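Local structure of alpha-glucosidase (Pseudoalteromonas sp. K8, 5HQA) at residues Ser26-Thr31 against Ile233-Val238. The protein is an alpha-glucosidase of glycoside hydrolase family 97, a calcium-binding enzyme that probably cleaves alpha-linked glucosides and holds acarbose here. Numbering follows the deposited sequence.
Sequences SFKNKT and IGEKAV
Phe27 and Ile233 face each other from the ends of two strands whose nearest CA atoms, those of Phe27 and Ile233, are 7.7 Å apart, with no hydrogen bond between them; the gap is bridged by side chains, the Phe27 ring also reaching the backbone at Gly234 and Glu235. Phe27 opens a type I' turn to Lys30, a two-residue hairpin in which Phe27 N bonds Lys30 O at 2.8 Å and Lys30 N bonds Phe27 O at 3.1 Å. With CG anti to the backbone N (chi1 -177°), the Phe27 ring reaches across to the end of strand 224-234. The CG2 methyl of Ile233 lies over one face, 3.8 Å from the ring centroid and 20° off the normal, a CH-pi contact displaced toward the rim. Lys28 CG sits over the centre of the opposite face, so the ring is held between an isoleucine methyl and a lysine methylene. At the ring edge, Phe27 CZ meets Glu235 CG in plane at 3.9 Å. Beyond CG the Lys28 chain runs extended, carrying its ammonium to Glu235, whose side chain crosses it at about a right angle. Lys28 NZ and Glu235 OE1 form a salt bridge between exposed residues, modelled at a doubtfully short distance. Replacing Phe27 by an alanine is likely to leave the Ile233 methyl and the Lys28 methylene without the surface they pack on. The contact joins two antiparallel sheets of the N-terminal beta domain, packed through their side chains as in a beta-sandwich: strand 22-27 belongs to one and strand 224-234 to the other. Val180, in a loop, touches both Phe27 and Ile233, Ile10 of strand 10-15 also packs on Phe27, and past Glu235 the chain turns into helix 237-241.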
loop_
_atom_site.group_PDB
_atom_site.type_symbol
_atom_site.label_atom_id
_atom_site.label_comp_id
_atom_site.label_asym_id
_atom_site.label_seq_id
_atom_site.Cartn_x
_atom_site.Cartn_y
_atom_site.Cartn_z
ATOM N N SER A 26 -17.103 -6.092 20.951
ATOM C CA SER A 26 -18.021 -7.104 20.454
ATOM C C SER A 26 -18.526 -6.725 19.067
ATOM O O SER A 26 -18.595 -5.545 18.705
ATOM C CB SER A 26 -19.209 -7.293 21.397
ATOM O OG SER A 26 -20.020 -6.134 21.410
ATOM N N PHE A 27 -18.876 -7.745 18.290
ATOM C CA PHE A 27 -19.466 -7.566 16.971
ATOM C C PHE A 27 -20.752 -8.370 16.961
ATOM O O PHE A 27 -20.724 -9.584 17.199
ATOM C CB PHE A 27 -18.513 -8.028 15.863
ATOM C CG PHE A 27 -19.039 -7.795 14.464
ATOM C CD1 PHE A 27 -19.378 -6.518 14.038
ATOM C CD2 PHE A 27 -19.171 -8.851 13.570
ATOM C CE1 PHE A 27 -19.856 -6.293 12.748
ATOM C CE2 PHE A 27 -19.644 -8.633 12.270
ATOM C CZ PHE A 27 -19.984 -7.355 11.862
ATOM N N LYS A 28 -21.877 -7.692 16.719
ATOM C CA LYS A 28 -23.192 -8.325 16.790
ATOM C C LYS A 28 -23.356 -9.084 18.104
ATOM O O LYS A 28 -23.846 -10.215 18.143
ATOM C CB LYS A 28 -23.418 -9.233 15.586
ATOM C CG LYS A 28 -23.354 -8.475 14.278
ATOM C CD LYS A 28 -23.451 -9.415 13.114
ATOM C CE LYS A 28 -23.863 -8.676 11.870
ATOM N NZ LYS A 28 -24.368 -9.661 10.888
ATOM N N ASN A 29 -22.891 -8.459 19.186
ATOM C CA ASN A 29 -23.060 -8.930 20.555
ATOM C C ASN A 29 -22.309 -10.220 20.844
ATOM O O ASN A 29 -22.666 -10.944 21.774
ATOM C CB ASN A 29 -24.549 -9.082 20.913
ATOM C CG ASN A 29 -25.268 -7.744 20.940
ATOM O OD1 ASN A 29 -24.724 -6.746 21.418
ATOM N ND2 ASN A 29 -26.477 -7.707 20.397
ATOM N N LYS A 30 -21.270 -10.524 20.075
ATOM C CA LYS A 30 -20.315 -11.571 20.417
ATOM C C LYS A 30 -18.950 -10.925 20.581
ATOM O O LYS A 30 -18.503 -10.193 19.692
ATOM C CB LYS A 30 -20.256 -12.659 19.336
ATOM C CG LYS A 30 -21.587 -13.327 19.049
ATOM C CD LYS A 30 -21.482 -14.243 17.843
ATOM C CE LYS A 30 -22.028 -15.628 18.153
ATOM N NZ LYS A 30 -22.666 -16.266 16.961
ATOM N N THR A 31 -18.292 -11.186 21.707
ATOM C CA THR A 31 -16.965 -10.623 21.931
ATOM C C THR A 31 -15.986 -11.140 20.883
ATOM O O THR A 31 -15.836 -12.351 20.707
ATOM C CB THR A 31 -16.464 -10.992 23.329
ATOM O OG1 THR A 31 -17.430 -10.591 24.302
ATOM C CG2 THR A 31 -15.133 -10.305 23.626
ATOM N N ILE A 233 -13.470 -4.723 11.142
ATOM C CA ILE A 233 -14.296 -5.876 11.488
ATOM C C ILE A 233 -15.423 -5.965 10.475
ATOM O O ILE A 233 -16.132 -4.978 10.251
ATOM C CB ILE A 233 -14.879 -5.756 12.912
ATOM C CG1 ILE A 233 -13.770 -5.509 13.943
ATOM C CG2 ILE A 233 -15.718 -6.990 13.255
ATOM C CD1 ILE A 233 -14.286 -5.069 15.312
ATOM N N GLY A 234 -15.616 -7.141 9.881
ATOM C CA GLY A 234 -16.721 -7.317 8.952
ATOM C C GLY A 234 -17.174 -8.757 8.853
ATOM O O GLY A 234 -16.418 -9.693 9.138
ATOM N N GLU A 235 -18.436 -8.926 8.435
ATOM C CA GLU A 235 -18.971 -10.274 8.251
ATOM C C GLU A 235 -18.313 -10.989 7.082
ATOM O O GLU A 235 -18.279 -12.224 7.057
ATOM C CB GLU A 235 -20.472 -10.263 7.986
ATOM C CG GLU A 235 -21.290 -9.330 8.790
ATOM C CD GLU A 235 -22.722 -9.394 8.340
ATOM O OE1 GLU A 235 -23.485 -10.155 8.959
ATOM O OE2 GLU A 235 -23.065 -8.729 7.341
ATOM N N LYS A 236 -17.843 -10.238 6.091
ATOM C CA LYS A 236 -17.300 -10.793 4.861
ATOM C C LYS A 236 -15.913 -10.219 4.611
ATOM O O LYS A 236 -15.614 -9.087 4.997
ATOM C CB LYS A 236 -18.184 -10.465 3.648
ATOM C CG LYS A 236 -19.591 -10.967 3.713
ATOM C CD LYS A 236 -20.389 -10.392 2.548
ATOM C CE LYS A 236 -21.802 -10.961 2.511
ATOM N NZ LYS A 236 -21.788 -12.452 2.466
ATOM N N ALA A 237 -15.079 -10.999 3.918
ATOM C CA ALA A 237 -13.755 -10.505 3.562
ATOM C C ALA A 237 -13.834 -9.175 2.809
ATOM O O ALA A 237 -13.073 -8.245 3.102
ATOM C CB ALA A 237 -13.018 -11.557 2.738
ATOM N N VAL A 238 -14.771 -9.047 1.860
ATOM C CA VAL A 238 -14.835 -7.798 1.099
ATOM C C VAL A 238 -15.274 -6.617 1.955
ATOM O O VAL A 238 -15.070 -5.463 1.553
ATOM C CB VAL A 238 -15.755 -7.901 -0.137
ATOM C CG1 VAL A 238 -15.173 -8.882 -1.152
ATOM C CG2 VAL A 238 -17.177 -8.286 0.259
#